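Local coordinates for protein cellulase (Soil metagenome, PDB 5I2U) that probably hydrolyses the beta-1,4-glycosidic bonds of cellulose, as a halotolerant member of glycosyl hydrolase family 5 with a TIM-barrel fold, at residues A[61-66]-A[93-98]; A[127-132]-A[141-146]; A[157-162]-A[218-223]. All blocks are in the same frame, centred on the assembly; numbering follows the deposited sequence.

How the contacts relate
All three contacts belong to one eight-stranded parallel barrel but sample different layers of it. Contact 1 joins two loops that leave the C-terminal ends of strands 57-61 and 87-93; it is partly buried and mixes side-chain amide hydrogen bonds, water bridges and a CH-pi contact. Contact 2 is wholly buried and apolar, strand 124-130 against helix 136-150. Contact 3 crosses the barrel interior between strands 156-159 and 217-224, and its chemistry is polar and mediated by water. Contact 2 touches both others: Glu95 OE2 lies 2.7 Å from His132 N, and strands 124-130 and 156-159 are sheet neighbours. Contacts 1 and 3 do not touch.

Contact 1: A[61-66]-A[93-98]; sequences LGWHNL and GLEIED
Asn65 holds the loop 93-98 through its carboxamide, whose ND2 donates to two backbone carbonyls. The bond to Glu95 O is 2.8 Å long and that from Asn65 ND2 to Glu97 O is 3.1 Å and straighter, at 166°. Both acceptors lie close to the amide plane of Asn65, although ND2 stands above the carbonyl plane of Glu97. With CG set between the backbone N and the carbonyl carbon (chi1 48°), the amide is directed into the 93-98 loop. Beside it, Ile96 CD1 lies 3.7 Å from the centroid of the six-membered ring of Trp63, only 6° off the ring normal: a CH-pi contact over one face. Leu66 CD2 meets Ile96 CG2 at 3.9 Å. Deeper in, Gly93 N approaches the His64 ring at its edge and gives ND1 a weak hydrogen bond, 3.2 Å long. Two waters add bridges from Asn65 O, one to Glu97 O and one to Asp98 OD2. Further out, His130 meets Trp63 edge-to-face. A glycerol, probably from the crystallisation liquor, bonds weakly to Trp63 NE1 and may mark a pocket. Both loops follow the C-terminal ends of neighbouring barrel strands 57-61 and 87-93, the face that carries the active site in a TIM barrel. Two bonds thus fix the rotation of the Asn65 amide, whereas the buried His64 NE2 has no polar partner in the model.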
loop_
_atom_site.group_PDB
_atom_site.type_symbol
_atom_site.label_atom_id
_atom_site.label_comp_id
_atom_site.label_asym_id
_atom_site.label_seq_id
_atom_site.Cartn_x
_atom_site.Cartn_y
_atom_site.Cartn_z
ATOM N N LEU A 61 -4.568 4.033 5.263
ATOM C CA LEU A 61 -5.867 4.666 5.492
ATOM C C LEU A 61 -6.825 3.907 4.600
ATOM O O LEU A 61 -6.403 3.278 3.622
ATOM C CB LEU A 61 -5.849 6.147 5.123
ATOM C CG LEU A 61 -4.815 7.018 5.848
ATOM C CD1 LEU A 61 -4.832 8.448 5.338
ATOM C CD2 LEU A 61 -5.042 7.012 7.354
ATOM N N GLY A 62 -8.098 3.888 4.963
ATOM C CA GLY A 62 -9.094 3.226 4.132
ATOM C C GLY A 62 -9.533 4.150 3.003
ATOM O O GLY A 62 -9.147 5.320 2.951
ATOM N N TRP A 63 -10.350 3.612 2.105
ATOM C CA TRP A 63 -11.026 4.385 1.061
ATOM C C TRP A 63 -11.269 5.817 1.546
ATOM O O TRP A 63 -11.999 6.007 2.513
ATOM C CB TRP A 63 -12.394 3.782 0.729
ATOM C CG TRP A 63 -12.412 2.385 0.268
ATOM C CD1 TRP A 63 -12.299 1.264 1.035
ATOM C CD2 TRP A 63 -12.621 1.929 -1.069
ATOM N NE1 TRP A 63 -12.375 0.138 0.257
ATOM C CE2 TRP A 63 -12.579 0.520 -1.042
ATOM C CE3 TRP A 63 -12.809 2.575 -2.293
ATOM C CZ2 TRP A 63 -12.745 -0.259 -2.185
ATOM C CZ3 TRP A 63 -12.949 1.800 -3.439
ATOM C CH2 TRP A 63 -12.918 0.392 -3.373
ATOM N N HIS A 64 -10.645 6.811 0.917
ATOM C CA HIS A 64 -10.824 8.216 1.355
ATOM C C HIS A 64 -12.301 8.636 1.329
ATOM O O HIS A 64 -12.737 9.404 2.164
ATOM C CB HIS A 64 -9.986 9.204 0.505
ATOM C CG HIS A 64 -10.687 9.673 -0.731
ATOM N ND1 HIS A 64 -10.686 8.950 -1.900
ATOM C CD2 HIS A 64 -11.449 10.768 -0.970
ATOM C CE1 HIS A 64 -11.407 9.576 -2.809
ATOM N NE2 HIS A 64 -11.884 10.682 -2.270
ATOM N N ASN A 65 -13.052 8.129 0.355
ATOM C CA ASN A 65 -14.476 8.456 0.224
ATOM C C ASN A 65 -15.390 7.833 1.309
ATOM O O ASN A 65 -16.562 8.230 1.417
ATOM C CB ASN A 65 -15.007 8.210 -1.204
ATOM C CG ASN A 65 -14.619 6.850 -1.784
ATOM O OD1 ASN A 65 -13.526 6.357 -1.551
ATOM N ND2 ASN A 65 -15.498 6.281 -2.607
ATOM N N LEU A 66 -14.842 6.913 2.121
ATOM C CA LEU A 66 -15.543 6.319 3.250
ATOM C C LEU A 66 -15.102 6.840 4.608
ATOM O O LEU A 66 -15.933 7.051 5.487
ATOM C CB LEU A 66 -15.403 4.811 3.216
ATOM C CG LEU A 66 -15.959 4.131 1.977
ATOM C CD1 LEU A 66 -15.995 2.633 2.183
ATOM C CD2 LEU A 66 -17.351 4.650 1.633
ATOM N N GLY A 93 -9.960 6.182 -3.338
ATOM C CA GLY A 93 -11.099 5.501 -3.924
ATOM C C GLY A 93 -11.487 5.930 -5.311
ATOM O O GLY A 93 -11.718 7.119 -5.559
ATOM N N LEU A 94 -11.547 4.946 -6.208
ATOM C CA LEU A 94 -12.088 5.126 -7.557
ATOM C C LEU A 94 -13.447 4.441 -7.735
ATOM O O LEU A 94 -13.959 4.406 -8.837
ATOM C CB LEU A 94 -11.076 4.618 -8.601
ATOM C CG LEU A 94 -10.029 5.595 -9.172
ATOM C CD1 LEU A 94 -10.555 6.553 -10.232
ATOM C CD2 LEU A 94 -9.321 6.327 -8.037
ATOM N N GLU A 95 -13.991 3.870 -6.658
ATOM C CA GLU A 95 -15.265 3.154 -6.660
ATOM C C GLU A 95 -16.036 3.645 -5.452
ATOM O O GLU A 95 -15.456 4.281 -4.571
ATOM C CB GLU A 95 -15.095 1.614 -6.540
ATOM C CG GLU A 95 -13.862 1.018 -7.199
ATOM C CD GLU A 95 -13.883 1.015 -8.718
ATOM O OE1 GLU A 95 -14.743 1.663 -9.339
ATOM O OE2 GLU A 95 -13.033 0.314 -9.303
ATOM N N ILE A 96 -17.332 3.329 -5.412
ATOM C CA ILE A 96 -18.231 3.735 -4.325
ATOM C C ILE A 96 -18.489 5.249 -4.462
ATOM O O ILE A 96 -17.716 5.964 -5.106
ATOM C CB ILE A 96 -17.697 3.341 -2.904
ATOM C CG1 ILE A 96 -17.307 1.850 -2.854
ATOM C CG2 ILE A 96 -18.734 3.631 -1.821
ATOM C CD1 ILE A 96 -16.436 1.455 -1.673
ATOM N N GLU A 97 -19.624 5.695 -3.926
ATOM C CA GLU A 97 -20.081 7.077 -4.003
ATOM C C GLU A 97 -18.987 8.049 -3.567
ATOM O O GLU A 97 -18.234 7.772 -2.636
ATOM C CB GLU A 97 -21.320 7.277 -3.101
ATOM C CG GLU A 97 -22.645 6.722 -3.638
ATOM C CD GLU A 97 -22.868 5.237 -3.383
ATOM O OE1 GLU A 97 -21.894 4.481 -3.196
ATOM O OE2 GLU A 97 -24.038 4.804 -3.373
ATOM N N ASP A 98 -18.910 9.186 -4.253
ATOM C CA ASP A 98 -17.984 10.289 -3.926
ATOM C C ASP A 98 -16.480 10.004 -4.217
ATOM O O ASP A 98 -15.583 10.667 -3.684
ATOM C CB ASP A 98 -18.206 10.735 -2.464
ATOM C CG ASP A 98 -18.113 12.228 -2.281
ATOM O OD1 ASP A 98 -18.304 12.978 -3.270
ATOM O OD2 ASP A 98 -17.821 12.655 -1.130
HETATM O O HOH W 1 -18.949 7.355 -0.081
HETATM O O HOH W 2 -17.670 10.978 1.303
#

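Contact 2: A[127-132]-A[141-146]; sequences IDFHAH and TFFAGM
Strand 127-130 and helix 141-146 run almost antiparallel, at 170° with their axes 10.6 Å apart at closest approach, so that Ile127 and Phe129 face Phe142, Phe143 and Met146. No hydrogen bond joins the two; the contact rests on van der Waals distances, mostly between carbon atoms. Ile127 divides its branches: CG2 comes in at the edge of the Phe142 ring, 3.7 Å from CZ, while CD1 ends 4.1 Å from Met146 SD. Its carbonyl oxygen, Ile127 O, lies in the plane of the Phe143 ring at the edge, 3.7 Å from CE1. Phe129 meets both phenylalanines. Its CB is 3.5 Å from Phe143 CE2, and its ring atom CD1 is 3.7 Å from Phe142 CD2, the side chains of Phe129 and Phe142 sliding past each other in opposite directions. Both ring pairs meet obliquely, the planes of Phe129 and Phe143 at 47°; the three rings make an aromatic cluster. Within the helix, Phe142 CD2 sits 3.8 Å above the centre of the Phe143 ring. The different first torsions are consistent with that overlap: Phe142 holds CG opposite its backbone N, whereas Phe143 swings CG beside the N (chi1 -80°). All five touching residues are buried, and the arrangement is the strand-helix half of a beta-alpha-beta unit completed by strand 156-159. Around it, helix 104-120 covers Ile127, Phe142 and Met146 through Ile115, Ile111 and Leu108, while helix 169-186 covers Phe129 and Phe143 through Tyr175, Val179 and Ile183. Met92 of strand 87-93 packs on Phe129 and Phe142, and strand 156-159 bonds to the backbone of Ile127 and Phe129.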
loop_
_atom_site.group_PDB
_atom_site.type_symbol
_atom_site.label_atom_id
_atom_site.label_comp_id
_atom_site.label_asym_id
_atom_site.label_seq_id
_atom_site.Cartn_x
_atom_site.Cartn_y
_atom_site.Cartn_z
ATOM N N ILE A 127 0.916 6.445 -2.854
ATOM C CA ILE A 127 -0.229 7.094 -3.481
ATOM C C ILE A 127 -0.950 6.025 -4.267
ATOM O O ILE A 127 -0.480 5.615 -5.324
ATOM C CB ILE A 127 0.187 8.282 -4.387
ATOM C CG1 ILE A 127 0.914 9.360 -3.559
ATOM C CG2 ILE A 127 -1.036 8.916 -5.031
ATOM C CD1 ILE A 127 1.573 10.432 -4.394
ATOM N N ASP A 128 -2.095 5.596 -3.734
ATOM C CA ASP A 128 -2.804 4.414 -4.209
ATOM C C ASP A 128 -4.103 4.799 -4.957
ATOM O O ASP A 128 -5.027 5.380 -4.395
ATOM C CB ASP A 128 -3.026 3.426 -3.037
ATOM C CG ASP A 128 -4.186 2.440 -3.260
ATOM O OD1 ASP A 128 -4.423 1.980 -4.400
ATOM O OD2 ASP A 128 -4.855 2.110 -2.250
ATOM N N PHE A 129 -4.117 4.451 -6.244
ATOM C CA PHE A 129 -5.226 4.623 -7.148
ATOM C C PHE A 129 -6.106 3.442 -6.865
ATOM O O PHE A 129 -5.934 2.365 -7.438
ATOM C CB PHE A 129 -4.671 4.609 -8.575
ATOM C CG PHE A 129 -5.627 5.069 -9.615
ATOM C CD1 PHE A 129 -5.822 6.427 -9.841
ATOM C CD2 PHE A 129 -6.305 4.138 -10.402
ATOM C CE1 PHE A 129 -6.693 6.856 -10.825
ATOM C CE2 PHE A 129 -7.177 4.552 -11.386
ATOM C CZ PHE A 129 -7.377 5.918 -11.599
ATOM N N HIS A 130 -7.039 3.648 -5.940
ATOM C CA HIS A 130 -7.737 2.568 -5.271
ATOM C C HIS A 130 -8.957 2.111 -6.084
ATOM O O HIS A 130 -10.116 2.402 -5.751
ATOM C CB HIS A 130 -8.092 2.988 -3.843
ATOM C CG HIS A 130 -8.332 1.838 -2.914
ATOM N ND1 HIS A 130 -7.319 1.221 -2.211
ATOM C CD2 HIS A 130 -9.472 1.218 -2.549
ATOM C CE1 HIS A 130 -7.824 0.262 -1.462
ATOM N NE2 HIS A 130 -9.131 0.236 -1.652
ATOM N N ALA A 131 -8.654 1.384 -7.155
ATOM C CA ALA A 131 -9.610 0.933 -8.143
ATOM C C ALA A 131 -9.681 -0.582 -8.151
ATOM O O ALA A 131 -8.682 -1.264 -7.871
ATOM C CB ALA A 131 -9.170 1.408 -9.521
ATOM N N HIS A 132 -10.866 -1.092 -8.477
ATOM C CA HIS A 132 -11.056 -2.480 -8.920
ATOM C C HIS A 132 -11.183 -2.555 -10.441
ATOM O O HIS A 132 -10.562 -3.413 -11.075
ATOM C CB HIS A 132 -12.309 -3.100 -8.303
ATOM C CG HIS A 132 -12.218 -3.322 -6.825
ATOM N ND1 HIS A 132 -11.249 -4.116 -6.248
ATOM C CD2 HIS A 132 -13.005 -2.888 -5.812
ATOM C CE1 HIS A 132 -11.432 -4.143 -4.939
ATOM N NE2 HIS A 132 -12.489 -3.409 -4.648
ATOM N N THR A 141 -3.730 10.614 -16.219
ATOM C CA THR A 141 -3.828 12.040 -15.901
ATOM C C THR A 141 -3.527 12.307 -14.445
ATOM O O THR A 141 -2.883 13.297 -14.124
ATOM C CB THR A 141 -5.227 12.560 -16.185
ATOM O OG1 THR A 141 -5.703 11.972 -17.400
ATOM C CG2 THR A 141 -5.301 14.081 -16.267
ATOM N N PHE A 142 -4.025 11.428 -13.569
ATOM C CA PHE A 142 -3.793 11.539 -12.134
ATOM C C PHE A 142 -2.306 11.371 -11.818
ATOM O O PHE A 142 -1.706 12.207 -11.139
ATOM C CB PHE A 142 -4.613 10.500 -11.349
ATOM C CG PHE A 142 -4.270 10.451 -9.888
ATOM C CD1 PHE A 142 -4.545 11.538 -9.064
ATOM C CD2 PHE A 142 -3.609 9.348 -9.343
ATOM C CE1 PHE A 142 -4.207 11.519 -7.726
ATOM C CE2 PHE A 142 -3.269 9.330 -7.998
ATOM C CZ PHE A 142 -3.583 10.415 -7.189
ATOM N N PHE A 143 -1.711 10.295 -12.314
ATOM C CA PHE A 143 -0.315 10.016 -11.967
ATOM C C PHE A 143 0.677 10.994 -12.600
ATOM O O PHE A 143 1.708 11.282 -11.992
ATOM C CB PHE A 143 0.046 8.540 -12.214
ATOM C CG PHE A 143 -0.425 7.629 -11.110
ATOM C CD1 PHE A 143 0.094 7.760 -9.832
ATOM C CD2 PHE A 143 -1.399 6.654 -11.332
ATOM C CE1 PHE A 143 -0.340 6.941 -8.792
ATOM C CE2 PHE A 143 -1.836 5.837 -10.300
ATOM C CZ PHE A 143 -1.303 5.984 -9.031
ATOM N N ALA A 144 0.360 11.518 -13.790
ATOM C CA ALA A 144 1.134 12.610 -14.393
ATOM C C ALA A 144 1.180 13.834 -13.479
ATOM O O ALA A 144 2.252 14.404 -13.248
ATOM C CB ALA A 144 0.569 12.989 -15.763
ATOM N N GLY A 145 0.028 14.197 -12.920
ATOM C CA GLY A 145 -0.058 15.318 -11.993
ATOM C C GLY A 145 0.665 15.043 -10.688
ATOM O O GLY A 145 1.324 15.919 -10.154
ATOM N N MET A 146 0.521 13.830 -10.164
ATOM C CA MET A 146 1.234 13.419 -8.951
ATOM C C MET A 146 2.737 13.335 -9.208
ATOM O O MET A 146 3.532 13.760 -8.377
ATOM C CB MET A 146 0.713 12.071 -8.427
ATOM C CG MET A 146 -0.686 12.097 -7.815
ATOM S SD MET A 146 -0.885 13.079 -6.314
ATOM C CE MET A 146 -1.635 14.560 -6.998
#

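Contact 3: A[157-162]-A[218-223]; sequences IYEIWN and MYTMHF
Glu159 and Asn162 meet Thr220 and His222 in a polar, water-mediated contact across the barrel interior. Strands 156-159 and 217-224 are not sheet neighbours, since strand 192-194 lies between them, and their nearest CA atoms, those of Asn162 and Thr220, are 8.5 Å apart. Side chains and one water bridge this gap, and no direct hydrogen bond crosses it. Water 3 bonds to Glu159 OE2 at 2.8 Å and to Asn162 O at 2.9 Å. Thr220 OG1 is also near this water, but at 2.5 Å the separation is too short to be relied on. Glu159 reaches inward as an extended chain, CG lying trans to its backbone N (chi1 -174°), and its carboxylate plane stands at 90° to the His222 ring. Glu159 OE2 lies at the ring edge, 3.8 Å from His222 NE2, and 3.9 Å from the methyl Thr220 CG2. The closest approach of the two segments is Asn162 OD1 to His222 CE1, 3.1 Å, with the oxygen in the ring plane and the amide tilted 37° from it. The polar ends find stronger partners close by. Ser249 OG bonds to both Glu159 OE2 and His222 NE2, Arg89 forms a salt bridge to Glu159 OE1 and a hydrogen bond to Asn162 OD1, and Glu163 OE2 is hydrogen-bonded to His222 ND1. Glu163 follows Asn162 at the end of the fourth barrel strand, a place consistent with that of the acid/base glutamate of GH5 enzymes. The His222 ring, gripped at both nitrogens by Glu163 and Ser249, is therefore fixed in rotation, and the buried Glu159 carboxylate is met by arginine, serine and water.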
loop_
_atom_site.group_PDB
_atom_site.type_symbol
_atom_site.label_atom_id
_atom_site.label_comp_id
_atom_site.label_asym_id
_atom_site.label_seq_id
_atom_site.Cartn_x
_atom_site.Cartn_y
_atom_site.Cartn_z
ATOM N N ILE A 157 5.879 6.753 -3.232
ATOM C CA ILE A 157 5.705 5.515 -3.990
ATOM C C ILE A 157 4.333 5.582 -4.672
ATOM O O ILE A 157 3.354 6.006 -4.057
ATOM C CB ILE A 157 5.761 4.278 -3.051
ATOM C CG1 ILE A 157 7.110 4.214 -2.340
ATOM C CG2 ILE A 157 5.484 2.975 -3.808
ATOM C CD1 ILE A 157 7.177 3.206 -1.220
ATOM N N TYR A 158 4.259 5.151 -5.924
ATOM C CA TYR A 158 2.996 5.104 -6.680
ATOM C C TYR A 158 2.456 3.687 -6.705
ATOM O O TYR A 158 3.225 2.731 -6.896
ATOM C CB TYR A 158 3.229 5.554 -8.126
ATOM C CG TYR A 158 3.972 6.866 -8.247
ATOM C CD1 TYR A 158 3.344 8.079 -7.956
ATOM C CD2 TYR A 158 5.309 6.893 -8.644
ATOM C CE1 TYR A 158 4.031 9.289 -8.065
ATOM C CE2 TYR A 158 6.003 8.086 -8.765
ATOM C CZ TYR A 158 5.368 9.286 -8.477
ATOM O OH TYR A 158 6.066 10.466 -8.592
ATOM N N GLU A 159 1.147 3.541 -6.508
ATOM C CA GLU A 159 0.503 2.246 -6.644
ATOM C C GLU A 159 -0.635 2.403 -7.642
ATOM O O GLU A 159 -1.679 2.970 -7.337
ATOM C CB GLU A 159 0.004 1.739 -5.308
ATOM C CG GLU A 159 -0.541 0.323 -5.394
ATOM C CD GLU A 159 -1.062 -0.192 -4.080
ATOM O OE1 GLU A 159 -0.913 0.521 -3.068
ATOM O OE2 GLU A 159 -1.613 -1.318 -4.067
ATOM N N ILE A 160 -0.422 1.875 -8.833
ATOM C CA ILE A 160 -1.175 2.316 -10.005
ATOM C C ILE A 160 -2.562 1.689 -10.183
ATOM O O ILE A 160 -3.386 2.221 -10.925
ATOM C CB ILE A 160 -0.328 2.198 -11.304
ATOM C CG1 ILE A 160 0.040 0.750 -11.638
ATOM C CG2 ILE A 160 0.934 3.029 -11.164
ATOM C CD1 ILE A 160 0.595 0.594 -13.032
ATOM N N TRP A 161 -2.823 0.574 -9.506
ATOM C CA TRP A 161 -4.124 -0.080 -9.602
ATOM C C TRP A 161 -4.279 -1.027 -8.421
ATOM O O TRP A 161 -3.748 -2.152 -8.443
ATOM C CB TRP A 161 -4.233 -0.836 -10.929
ATOM C CG TRP A 161 -5.581 -1.391 -11.242
ATOM C CD1 TRP A 161 -6.667 -1.474 -10.411
ATOM C CD2 TRP A 161 -5.978 -1.979 -12.477
ATOM N NE1 TRP A 161 -7.713 -2.072 -11.056
ATOM C CE2 TRP A 161 -7.324 -2.394 -12.329
ATOM C CE3 TRP A 161 -5.328 -2.199 -13.696
ATOM C CZ2 TRP A 161 -8.043 -3.005 -13.367
ATOM C CZ3 TRP A 161 -6.039 -2.817 -14.730
ATOM C CH2 TRP A 161 -7.384 -3.213 -14.555
ATOM N N ASN A 162 -5.007 -0.562 -7.402
ATOM C CA ASN A 162 -5.130 -1.278 -6.129
ATOM C C ASN A 162 -5.333 -2.784 -6.280
ATOM O O ASN A 162 -4.455 -3.571 -5.943
ATOM C CB ASN A 162 -6.272 -0.691 -5.310
ATOM C CG ASN A 162 -6.645 -1.555 -4.105
ATOM O OD1 ASN A 162 -5.776 -2.041 -3.390
ATOM N ND2 ASN A 162 -7.920 -1.765 -3.905
ATOM N N MET A 218 7.801 -2.836 -8.471
ATOM C CA MET A 218 7.490 -4.080 -7.769
ATOM C C MET A 218 6.043 -4.435 -8.012
ATOM O O MET A 218 5.235 -3.601 -8.419
ATOM C CB MET A 218 7.746 -3.945 -6.276
ATOM C CG MET A 218 9.097 -3.334 -5.944
ATOM S SD MET A 218 9.423 -3.294 -4.180
ATOM C CE MET A 218 10.001 -4.975 -3.887
ATOM N N TYR A 219 5.734 -5.699 -7.771
ATOM C CA TYR A 219 4.392 -6.221 -7.948
ATOM C C TYR A 219 3.727 -6.409 -6.586
ATOM O O TYR A 219 4.376 -6.837 -5.631
ATOM C CB TYR A 219 4.461 -7.523 -8.736
ATOM C CG TYR A 219 5.038 -7.308 -10.120
ATOM C CD1 TYR A 219 4.217 -6.940 -11.190
ATOM C CD2 TYR A 219 6.411 -7.418 -10.350
ATOM C CE1 TYR A 219 4.745 -6.741 -12.451
ATOM C CE2 TYR A 219 6.949 -7.224 -11.617
ATOM C CZ TYR A 219 6.115 -6.885 -12.661
ATOM O OH TYR A 219 6.647 -6.669 -13.915
ATOM N N THR A 220 2.444 -6.061 -6.489
ATOM C CA THR A 220 1.776 -6.120 -5.212
ATOM C C THR A 220 1.192 -7.488 -4.967
ATOM O O THR A 220 0.908 -8.254 -5.907
ATOM C CB THR A 220 0.735 -5.004 -5.016
ATOM O OG1 THR A 220 -0.278 -5.103 -6.013
ATOM C CG2 THR A 220 1.406 -3.632 -5.089
ATOM N N MET A 221 1.056 -7.803 -3.683
ATOM C CA MET A 221 0.315 -8.973 -3.238
ATOM C C MET A 221 -0.513 -8.549 -2.047
ATOM O O MET A 221 -0.002 -7.859 -1.176
ATOM C CB MET A 221 1.274 -10.114 -2.871
ATOM C CG MET A 221 0.591 -11.451 -2.626
ATOM S SD MET A 221 0.057 -11.726 -0.920
ATOM C CE MET A 221 1.631 -12.033 -0.121
ATOM N N HIS A 222 -1.789 -8.935 -2.029
ATOM C CA HIS A 222 -2.683 -8.673 -0.903
ATOM C C HIS A 222 -3.167 -9.975 -0.265
ATOM O O HIS A 222 -3.623 -10.883 -0.959
ATOM C CB HIS A 222 -3.889 -7.852 -1.348
ATOM C CG HIS A 222 -3.559 -6.450 -1.766
ATOM N ND1 HIS A 222 -4.534 -5.538 -2.090
ATOM C CD2 HIS A 222 -2.380 -5.799 -1.907
ATOM C CE1 HIS A 222 -3.971 -4.387 -2.414
ATOM N NE2 HIS A 222 -2.665 -4.520 -2.314
ATOM N N PHE A 223 -3.057 -10.065 1.058
ATOM C CA PHE A 223 -3.564 -11.227 1.791
ATOM C C PHE A 223 -4.389 -10.792 2.996
ATOM O O PHE A 223 -4.149 -9.742 3.571
ATOM C CB PHE A 223 -2.415 -12.143 2.236
ATOM C CG PHE A 223 -1.585 -11.577 3.345
ATOM C CD1 PHE A 223 -1.982 -11.714 4.674
ATOM C CD2 PHE A 223 -0.404 -10.911 3.072
ATOM C CE1 PHE A 223 -1.227 -11.177 5.700
ATOM C CE2 PHE A 223 0.355 -10.376 4.095
ATOM C CZ PHE A 223 -0.051 -10.509 5.410
HETATM O O HOH W 3 -1.619 -2.968 -6.332
#